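Local coordinates for protein tRNA uridine(34) acetyltransferase (Methanocaldococcus infernus, PDB 6IA8) that catalyses formation of 5-carboxymethyluridine at wobble position 34 of tRNA from acetyl-CoA, using S-adenosylmethionine and a [4Fe-4S] cluster, at residues A[243-251]-A[440-448]; A[418-426]-A[469-480]. All coordinates share one frame; numbering follows the deposited sequence.

Contact 1. Residues A[243-251]-A[440-448]. With SO4 (sulfate ion), chain E.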
loop_
_atom_site.group_PDB
_atom_site.type_symbol
_atom_site.label_atom_id
_atom_site.label_comp_id
_atom_site.label_asym_id
_atom_site.label_seq_id
_atom_site.Cartn_x
_atom_site.Cartn_y
_atom_site.Cartn_z
ATOM N N LEU A 243 5.514 4.487 14.473
ATOM C CA LEU A 243 6.252 3.258 14.734
ATOM C C LEU A 243 6.488 2.487 13.443
ATOM O O LEU A 243 7.547 1.883 13.260
ATOM C CB LEU A 243 5.494 2.398 15.736
ATOM C CG LEU A 243 5.400 2.952 17.161
ATOM C CD1 LEU A 243 4.456 2.078 17.972
ATOM C CD2 LEU A 243 6.766 3.005 17.804
ATOM N N LEU A 244 5.503 2.489 12.540
ATOM C CA LEU A 244 5.650 1.808 11.254
ATOM C C LEU A 244 6.715 2.492 10.401
ATOM O O LEU A 244 7.616 1.835 9.864
ATOM C CB LEU A 244 4.297 1.784 10.525
ATOM C CG LEU A 244 3.261 0.812 11.109
ATOM C CD1 LEU A 244 1.886 1.131 10.510
ATOM C CD2 LEU A 244 3.622 -0.595 10.907
ATOM N N LYS A 245 6.636 3.819 10.281
ATOM C CA LYS A 245 7.601 4.560 9.481
ATOM C C LYS A 245 9.012 4.374 10.021
ATOM O O LYS A 245 9.956 4.180 9.251
ATOM C CB LYS A 245 7.239 6.038 9.476
ATOM C CG LYS A 245 6.035 6.462 8.600
ATOM C CD LYS A 245 6.260 6.131 7.119
ATOM C CE LYS A 245 5.186 6.816 6.272
ATOM N NZ LYS A 245 5.470 8.273 6.196
ATOM N N ASP A 246 9.179 4.427 11.347
ATOM C CA ASP A 246 10.496 4.291 11.954
ATOM C C ASP A 246 10.972 2.855 11.980
ATOM O O ASP A 246 12.084 2.615 12.431
ATOM C CB ASP A 246 10.494 4.891 13.372
ATOM C CG ASP A 246 10.529 6.418 13.339
ATOM O OD1 ASP A 246 11.006 6.985 12.302
ATOM O OD2 ASP A 246 10.108 7.037 14.336
ATOM N N SER A 247 10.161 1.902 11.528
ATOM C CA SER A 247 10.595 0.537 11.281
ATOM C C SER A 247 10.737 0.247 9.789
ATOM O O SER A 247 10.932 -0.906 9.404
ATOM C CB SER A 247 9.601 -0.422 11.932
ATOM O OG SER A 247 9.476 -0.143 13.332
ATOM N N GLY A 248 10.642 1.266 8.941
ATOM C CA GLY A 248 10.876 1.098 7.517
ATOM C C GLY A 248 9.699 0.577 6.719
ATOM O O GLY A 248 9.864 0.229 5.545
ATOM N N LEU A 249 8.520 0.496 7.307
ATOM C CA LEU A 249 7.406 -0.124 6.611
ATOM C C LEU A 249 6.632 0.919 5.805
ATOM O O LEU A 249 6.649 2.115 6.113
ATOM C CB LEU A 249 6.466 -0.834 7.597
ATOM C CG LEU A 249 7.078 -2.091 8.189
ATOM C CD1 LEU A 249 6.342 -2.526 9.483
ATOM C CD2 LEU A 249 7.022 -3.271 7.198
ATOM N N LYS A 250 5.931 0.440 4.774
ATOM C CA LYS A 250 4.963 1.261 4.061
ATOM C C LYS A 250 3.662 1.323 4.835
ATOM O O LYS A 250 3.207 0.320 5.410
ATOM C CB LYS A 250 4.704 0.694 2.670
ATOM C CG LYS A 250 6.028 0.755 1.788
ATOM C CD LYS A 250 5.918 -0.107 0.505
ATOM C CE LYS A 250 6.462 -1.512 0.748
ATOM N NZ LYS A 250 7.790 -1.553 1.422
ATOM N N VAL A 251 3.026 2.485 4.772
ATOM C CA VAL A 251 1.850 2.769 5.569
ATOM C C VAL A 251 0.725 3.172 4.638
ATOM O O VAL A 251 0.839 4.154 3.901
ATOM C CB VAL A 251 2.114 3.873 6.597
ATOM C CG1 VAL A 251 0.844 4.204 7.370
ATOM C CG2 VAL A 251 3.251 3.477 7.535
ATOM N N THR A 440 21.518 5.545 10.799
ATOM C CA THR A 440 20.885 4.674 9.825
ATOM C C THR A 440 19.880 5.446 8.988
ATOM O O THR A 440 19.084 6.216 9.530
ATOM C CB THR A 440 20.155 3.527 10.521
ATOM O OG1 THR A 440 21.093 2.769 11.274
ATOM C CG2 THR A 440 19.473 2.618 9.491
ATOM N N MET A 441 19.897 5.212 7.677
ATOM C CA MET A 441 18.853 5.672 6.770
ATOM C C MET A 441 18.043 4.469 6.295
ATOM O O MET A 441 18.587 3.378 6.125
ATOM C CB MET A 441 19.454 6.403 5.564
ATOM C CG MET A 441 18.580 7.521 5.004
ATOM S SD MET A 441 18.959 9.136 5.790
ATOM C CE MET A 441 17.792 10.135 4.890
ATOM N N LEU A 442 16.744 4.664 6.068
ATOM C CA LEU A 442 15.856 3.571 5.682
ATOM C C LEU A 442 15.338 3.741 4.255
ATOM O O LEU A 442 14.759 4.783 3.917
ATOM C CB LEU A 442 14.655 3.488 6.630
ATOM C CG LEU A 442 14.949 3.432 8.143
ATOM C CD1 LEU A 442 13.625 3.505 8.900
ATOM C CD2 LEU A 442 15.682 2.156 8.481
ATOM N N VAL A 443 15.497 2.697 3.439
ATOM C CA VAL A 443 14.825 2.602 2.145
ATOM C C VAL A 443 13.541 1.819 2.392
ATOM O O VAL A 443 13.561 0.598 2.505
ATOM C CB VAL A 443 15.699 1.932 1.088
ATOM C CG1 VAL A 443 14.886 1.770 -0.166
ATOM C CG2 VAL A 443 16.949 2.785 0.840
ATOM N N ARG A 444 12.424 2.528 2.501
ATOM C CA ARG A 444 11.142 1.891 2.786
ATOM C C ARG A 444 10.491 1.279 1.560
ATOM O O ARG A 444 9.674 0.360 1.696
ATOM C CB ARG A 444 10.193 2.909 3.414
ATOM C CG ARG A 444 10.813 3.610 4.651
ATOM C CD ARG A 444 9.752 4.321 5.494
ATOM N NE ARG A 444 9.154 5.434 4.800
ATOM C CZ ARG A 444 7.969 5.431 4.205
ATOM N NH1 ARG A 444 7.575 6.532 3.570
ATOM N NH2 ARG A 444 7.175 4.367 4.278
ATOM N N GLN A 445 10.844 1.742 0.372
ATOM C CA GLN A 445 10.269 1.177 -0.833
ATOM C C GLN A 445 11.138 1.554 -2.020
ATOM O O GLN A 445 11.650 2.667 -2.070
ATOM C CB GLN A 445 8.855 1.711 -1.076
ATOM C CG GLN A 445 8.191 1.193 -2.371
ATOM C CD GLN A 445 6.691 1.425 -2.399
ATOM O OE1 GLN A 445 6.183 2.368 -1.776
ATOM N NE2 GLN A 445 5.960 0.530 -3.084
ATOM N N LEU A 446 11.287 0.627 -2.960
ATOM C CA LEU A 446 11.834 0.885 -4.290
ATOM C C LEU A 446 10.864 0.242 -5.262
ATOM O O LEU A 446 10.591 -0.958 -5.158
ATOM C CB LEU A 446 13.219 0.275 -4.484
ATOM C CG LEU A 446 13.731 0.261 -5.923
ATOM C CD1 LEU A 446 13.905 1.671 -6.486
ATOM C CD2 LEU A 446 15.049 -0.518 -5.992
ATOM N N HIS A 447 10.341 1.018 -6.203
ATOM C CA HIS A 447 9.404 0.467 -7.173
ATOM C C HIS A 447 9.748 0.975 -8.563
ATOM O O HIS A 447 9.789 2.183 -8.789
ATOM C CB HIS A 447 7.980 0.860 -6.819
ATOM C CG HIS A 447 6.941 0.080 -7.571
ATOM N ND1 HIS A 447 6.440 -1.116 -7.108
ATOM C CD2 HIS A 447 6.350 0.292 -8.774
ATOM C CE1 HIS A 447 5.563 -1.595 -7.974
ATOM N NE2 HIS A 447 5.485 -0.757 -8.991
ATOM N N VAL A 448 10.056 0.063 -9.471
ATOM C CA VAL A 448 10.259 0.366 -10.887
ATOM C C VAL A 448 9.075 -0.229 -11.637
ATOM O O VAL A 448 8.852 -1.442 -11.576
ATOM C CB VAL A 448 11.585 -0.218 -11.405
ATOM C CG1 VAL A 448 11.735 0.052 -12.934
ATOM C CG2 VAL A 448 12.742 0.292 -10.616
HETATM S S SO4 E . 3.681 -2.782 -11.477
HETATM O O1 SO4 E . 4.805 -2.001 -10.993
HETATM O O2 SO4 E . 3.803 -2.955 -12.917
HETATM O O3 SO4 E . 3.685 -4.085 -10.829
HETATM O O4 SO4 E . 2.442 -2.089 -11.154
#

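Contact 2. Residues A[418-426]-A[469-480]. With SO4 (sulfate ion), chain D.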
loop_
_atom_site.group_PDB
_atom_site.type_symbol
_atom_site.label_atom_id
_atom_site.label_comp_id
_atom_site.label_asym_id
_atom_site.label_seq_id
_atom_site.Cartn_x
_atom_site.Cartn_y
_atom_site.Cartn_z
ATOM N N ILE A 418 5.018 11.819 -16.414
ATOM C CA ILE A 418 4.856 10.365 -16.395
ATOM C C ILE A 418 5.908 9.769 -15.468
ATOM O O ILE A 418 7.103 10.029 -15.633
ATOM C CB ILE A 418 4.976 9.750 -17.800
ATOM C CG1 ILE A 418 3.997 10.404 -18.769
ATOM C CG2 ILE A 418 4.751 8.221 -17.699
ATOM C CD1 ILE A 418 4.019 9.854 -20.178
ATOM N N LEU A 419 5.461 8.979 -14.493
ATOM C CA LEU A 419 6.308 8.460 -13.426
ATOM C C LEU A 419 6.767 7.066 -13.815
ATOM O O LEU A 419 5.935 6.202 -14.121
ATOM C CB LEU A 419 5.530 8.427 -12.107
ATOM C CG LEU A 419 6.217 7.785 -10.905
ATOM C CD1 LEU A 419 7.387 8.579 -10.443
ATOM C CD2 LEU A 419 5.178 7.594 -9.777
ATOM N N ILE A 420 8.082 6.850 -13.777
ATOM C CA ILE A 420 8.700 5.611 -14.225
ATOM C C ILE A 420 9.120 4.726 -13.059
ATOM O O ILE A 420 9.080 3.495 -13.167
ATOM C CB ILE A 420 9.908 5.933 -15.136
ATOM C CG1 ILE A 420 9.393 6.560 -16.447
ATOM C CG2 ILE A 420 10.704 4.702 -15.394
ATOM C CD1 ILE A 420 10.452 7.366 -17.187
ATOM N N ALA A 421 9.600 5.333 -11.977
ATOM C CA ALA A 421 10.145 4.601 -10.841
ATOM C C ALA A 421 10.259 5.561 -9.673
ATOM O O ALA A 421 10.401 6.771 -9.863
ATOM C CB ALA A 421 11.515 4.015 -11.160
ATOM N N PHE A 422 10.242 5.014 -8.458
ATOM C CA PHE A 422 10.365 5.865 -7.288
ATOM C C PHE A 422 10.986 5.076 -6.145
ATOM O O PHE A 422 10.958 3.837 -6.120
ATOM C CB PHE A 422 8.997 6.483 -6.903
ATOM C CG PHE A 422 8.004 5.514 -6.381
ATOM C CD1 PHE A 422 7.084 4.945 -7.233
ATOM C CD2 PHE A 422 7.941 5.213 -5.027
ATOM C CE1 PHE A 422 6.130 4.049 -6.779
ATOM C CE2 PHE A 422 6.984 4.296 -4.554
ATOM C CZ PHE A 422 6.093 3.714 -5.422
ATOM N N LEU A 423 11.544 5.823 -5.194
ATOM C CA LEU A 423 12.169 5.257 -4.010
ATOM C C LEU A 423 11.798 6.141 -2.827
ATOM O O LEU A 423 11.862 7.379 -2.922
ATOM C CB LEU A 423 13.690 5.184 -4.164
ATOM C CG LEU A 423 14.510 4.623 -3.021
ATOM C CD1 LEU A 423 15.815 4.019 -3.575
ATOM C CD2 LEU A 423 14.821 5.646 -1.952
ATOM N N ARG A 424 11.422 5.494 -1.713
ATOM C CA ARG A 424 11.052 6.167 -0.468
ATOM C C ARG A 424 12.187 5.999 0.542
ATOM O O ARG A 424 12.474 4.879 0.987
ATOM C CB ARG A 424 9.763 5.571 0.082
ATOM C CG ARG A 424 8.540 5.735 -0.795
ATOM C CD ARG A 424 7.316 5.239 -0.051
ATOM N NE ARG A 424 6.105 5.103 -0.859
ATOM C CZ ARG A 424 5.315 6.114 -1.203
ATOM N NH1 ARG A 424 5.653 7.350 -0.898
ATOM N NH2 ARG A 424 4.217 5.892 -1.910
ATOM N N LEU A 425 12.893 7.089 0.818
ATOM C CA LEU A 425 14.014 7.115 1.750
ATOM C C LEU A 425 13.620 7.914 2.988
ATOM O O LEU A 425 12.996 8.972 2.879
ATOM C CB LEU A 425 15.219 7.769 1.091
ATOM C CG LEU A 425 16.555 7.755 1.833
ATOM C CD1 LEU A 425 17.119 6.342 1.907
ATOM C CD2 LEU A 425 17.558 8.674 1.090
ATOM N N ARG A 426 13.967 7.420 4.168
ATOM C CA ARG A 426 13.548 8.078 5.401
ATOM C C ARG A 426 14.713 8.251 6.371
ATOM O O ARG A 426 15.496 7.318 6.596
ATOM C CB ARG A 426 12.413 7.283 6.077
ATOM C CG ARG A 426 12.022 7.871 7.463
ATOM C CD ARG A 426 10.802 7.122 8.096
ATOM N NE ARG A 426 10.524 7.626 9.439
ATOM C CZ ARG A 426 9.837 8.731 9.696
ATOM N NH1 ARG A 426 9.292 9.389 8.695
ATOM N NH2 ARG A 426 9.657 9.143 10.945
ATOM N N TYR A 469 16.969 1.976 -13.835
ATOM C CA TYR A 469 16.329 3.001 -13.017
ATOM C C TYR A 469 16.401 2.640 -11.543
ATOM O O TYR A 469 16.686 3.506 -10.699
ATOM C CB TYR A 469 14.876 3.204 -13.461
ATOM C CG TYR A 469 14.760 3.925 -14.774
ATOM C CD1 TYR A 469 15.224 5.235 -14.915
ATOM C CD2 TYR A 469 14.183 3.308 -15.873
ATOM C CE1 TYR A 469 15.131 5.904 -16.119
ATOM C CE2 TYR A 469 14.076 3.979 -17.095
ATOM C CZ TYR A 469 14.550 5.270 -17.208
ATOM O OH TYR A 469 14.433 5.923 -18.412
ATOM N N GLY A 470 16.179 1.358 -11.224
ATOM C CA GLY A 470 16.238 0.920 -9.837
ATOM C C GLY A 470 17.624 1.116 -9.256
ATOM O O GLY A 470 17.798 1.699 -8.181
ATOM N N ARG A 471 18.637 0.685 -9.998
ATOM C CA ARG A 471 20.004 0.836 -9.523
ATOM C C ARG A 471 20.389 2.300 -9.377
ATOM O O ARG A 471 21.116 2.659 -8.446
ATOM C CB ARG A 471 20.966 0.131 -10.469
ATOM C CG ARG A 471 21.021 -1.363 -10.238
ATOM C CD ARG A 471 21.673 -2.078 -11.421
ATOM N NE ARG A 471 20.784 -2.075 -12.579
ATOM C CZ ARG A 471 21.083 -2.611 -13.757
ATOM N NH1 ARG A 471 22.259 -3.201 -13.941
ATOM N NH2 ARG A 471 20.207 -2.555 -14.750
ATOM N N MET A 472 19.943 3.155 -10.305
ATOM C CA MET A 472 20.264 4.577 -10.207
ATOM C C MET A 472 19.567 5.222 -9.005
ATOM O O MET A 472 20.150 6.070 -8.320
ATOM C CB MET A 472 19.878 5.289 -11.506
ATOM C CG MET A 472 20.799 5.007 -12.669
ATOM S SD MET A 472 20.489 6.107 -14.076
ATOM C CE MET A 472 19.050 5.331 -14.814
ATOM N N LEU A 473 18.323 4.846 -8.719
ATOM C CA LEU A 473 17.676 5.396 -7.532
ATOM C C LEU A 473 18.386 4.945 -6.258
ATOM O O LEU A 473 18.544 5.732 -5.317
ATOM C CB LEU A 473 16.203 4.990 -7.502
ATOM C CG LEU A 473 15.282 5.673 -8.519
ATOM C CD1 LEU A 473 13.921 5.024 -8.575
ATOM C CD2 LEU A 473 15.159 7.163 -8.170
ATOM N N MET A 474 18.812 3.679 -6.201
ATOM C CA MET A 474 19.535 3.205 -5.022
ATOM C C MET A 474 20.854 3.947 -4.855
ATOM O O MET A 474 21.220 4.337 -3.736
ATOM C CB MET A 474 19.781 1.700 -5.115
ATOM C CG MET A 474 18.493 0.878 -5.011
ATOM S SD MET A 474 17.766 0.960 -3.322
ATOM C CE MET A 474 19.052 0.054 -2.458
ATOM N N LYS A 475 21.581 4.159 -5.958
ATOM C CA LYS A 475 22.844 4.878 -5.855
ATOM C C LYS A 475 22.601 6.287 -5.317
ATOM O O LYS A 475 23.358 6.799 -4.477
ATOM C CB LYS A 475 23.538 4.916 -7.222
ATOM C CG LYS A 475 25.006 5.324 -7.149
ATOM N N GLU A 476 21.557 6.948 -5.815
ATOM C CA GLU A 476 21.273 8.307 -5.356
ATOM C C GLU A 476 20.831 8.305 -3.899
ATOM O O GLU A 476 21.213 9.178 -3.112
ATOM C CB GLU A 476 20.200 8.950 -6.223
ATOM C CG GLU A 476 19.829 10.363 -5.811
ATOM C CD GLU A 476 20.889 11.381 -6.139
ATOM O OE1 GLU A 476 20.732 12.533 -5.716
ATOM O OE2 GLU A 476 21.887 11.034 -6.805
ATOM N N ALA A 477 20.081 7.287 -3.498
ATOM C CA ALA A 477 19.696 7.189 -2.093
ATOM C C ALA A 477 20.919 7.021 -1.194
ATOM O O ALA A 477 21.020 7.647 -0.122
ATOM C CB ALA A 477 18.722 6.022 -1.891
ATOM N N GLU A 478 21.846 6.155 -1.605
ATOM C CA GLU A 478 23.066 5.952 -0.835
ATOM C C GLU A 478 23.884 7.235 -0.756
ATOM O O GLU A 478 24.426 7.570 0.308
ATOM C CB GLU A 478 23.891 4.826 -1.457
ATOM C CG GLU A 478 23.164 3.460 -1.352
ATOM C CD GLU A 478 23.816 2.385 -2.189
ATOM O OE1 GLU A 478 24.885 2.630 -2.771
ATOM O OE2 GLU A 478 23.242 1.298 -2.269
ATOM N N ARG A 479 23.994 7.966 -1.874
ATOM C CA ARG A 479 24.743 9.224 -1.871
ATOM C C ARG A 479 24.109 10.234 -0.921
ATOM O O ARG A 479 24.801 10.891 -0.130
ATOM C CB ARG A 479 24.812 9.806 -3.283
ATOM C CG ARG A 479 25.673 11.040 -3.401
ATOM C CD ARG A 479 25.455 11.772 -4.717
ATOM N NE ARG A 479 24.157 12.440 -4.766
ATOM C CZ ARG A 479 23.888 13.597 -4.169
ATOM N NH1 ARG A 479 24.823 14.215 -3.464
ATOM N NH2 ARG A 479 22.681 14.133 -4.271
ATOM N N ILE A 480 22.784 10.374 -0.985
ATOM C CA ILE A 480 22.103 11.329 -0.122
ATOM C C ILE A 480 22.301 10.942 1.333
ATOM O O ILE A 480 22.619 11.789 2.175
ATOM C CB ILE A 480 20.608 11.414 -0.484
ATOM C CG1 ILE A 480 20.448 12.063 -1.857
ATOM C CG2 ILE A 480 19.844 12.164 0.592
ATOM C CD1 ILE A 480 19.017 12.086 -2.376
HETATM S S SO4 D . 17.084 -1.864 -12.680
HETATM O O1 SO4 D . 18.168 -0.944 -12.285
HETATM O O2 SO4 D . 17.330 -2.189 -14.115
HETATM O O3 SO4 D . 17.131 -3.051 -11.838
HETATM O O4 SO4 D . 15.788 -1.173 -12.570
#

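Contact 1. Residues A[243-251]-A[440-448]
Arg444 leaves its strand with CG anti to its carbonyl carbon (chi1 -53°) and then bends once, at chi3 (-66°), which brings its guanidinium across Lys245 and up to the backbone of Leu249. The bend of Lys245 at chi2 (-60°) carries its CD over the centre of one guanidinium face, 3.4 Å from Arg444 CZ; a second bend, at chi4, turns NZ toward Glu406. From Arg444, NH2 donates to Leu249 O at 3.0 Å; the bond is bent and meets the oxygen from above the carbonyl plane. NH2 also forms a salt bridge with Asp283. Glu406 probably offsets the nearness of the two cations, its OE1 pairing with Arg444 NH1 and its OE2 with Lys245 NZ. Long, flexible basic chains suit this buried junction: their methylenes pack while their ends find acids.

Lys250 adds a second bond in the opposite sense, from the 243-251 side to the strand: NZ donates to Arg444 O over 2.7 Å, nearly in line with the carbonyl. On the way its CD crosses Gln445 at about a right angle, 3.4 Å from Gln445 CD; the amide oxygen OE1 of Gln445 is held by Arg424. Gly248 ends helix 234-245 as the C-prime residue of a Schellman motif, and its positive phi suits a residue without a side chain. Its N lies 3.7 Å from Leu442 CD1, a methyl that packs against the turn and also touches Lys245 O, while Gly248 O faces Arg444 CB at 3.4 Å.

The contact joins the radical SAM domain to the acetyltransferase domain. The turn leads from helix 234-245 into strand 250-255 of the parallel sheet, beside helix 199-208, and meets strand 440-448, which runs between strands 418-427 and 489-492 of the mixed sheet.

Contact 2. Residues A[418-426]-A[469-480]
Leu423 and Leu473 have the most surface buried here, with Leu425 next. The first two form the middle of a seam with no hydrogen bond across it, packed mainly by apolar side chains. Leu423 stands with CG anti to its backbone N (chi1 180°), which sends the branched end over the helix: CD1 lies 3.6 Å from Met474 SD, and CD2 rests against Ala477 CB at 3.9 Å. Met474 starts out away from the strand, but its chain bends at chi2 and chi3 to bring the sulfur back, crossing Leu423 at about a right angle. Leu473 answers from the helix, CD1 touching Ala421 CB at 3.7 Å and lying equally close to Phe422 N. Small Ala421 and Ala477 suit sites facing these leucines and probably help the segments approach, the axes of 418-426 and 469-480 coming within 8.6 Å. Leu425 carries the seam toward Ile480, meeting its CG2 methyl, with CD2 also 3.8 Å from Ala477 O.

At the other end Ile420 sets CG2 over one face of the Tyr469 ring, toward its rim, a CH-pi contact 4.0 Å from the centroid. A classic beta bulge opposite Phe411 lets both Ile420 and Ala421 face the helix. Gly470 N, Arg471 N and the Arg471 side chain bind a sulfate, probably from the crystallisation liquor, at the helix start, where GNAT enzymes hold the CoA pyrophosphate; acetyl-CoA probably binds here likewise.

In this GNAT fold, strand 418-427 runs between strands 404-413 and 440-448 of the mixed sheet. Helix 469-484 packs along one sheet face, segment 469-480 running 29° from parallel to 418-426. Tyr469 reaches Phe411 and Ile392 of strand 392-401, while Met474 touches Leu446 of strand 440-448.

How the contacts relate
The centres of contact 1 and contact 2 lie about 13 Å apart; both contacts reach the mixed sheet of the acetyltransferase domain, contact 1 through strand 440-448 and contact 2 through its antiparallel neighbour, strand 418-427. Backbone pairs such as Arg444 N with Arg424 O, 2.8 Å apart, probably hydrogen bond these strands. Along the chain the order is 243-251, 418-426, 440-448, 469-480, so the contacts interleave. Contact 2 builds the acetyltransferase domain internally, whereas contact 1 ties it to the radical SAM domain; Asp246 reinforces that tie by a salt bridge to Arg426. Strand 440-448 thus meets the radical SAM domain and also carries residues of the probable acetyl-CoA site.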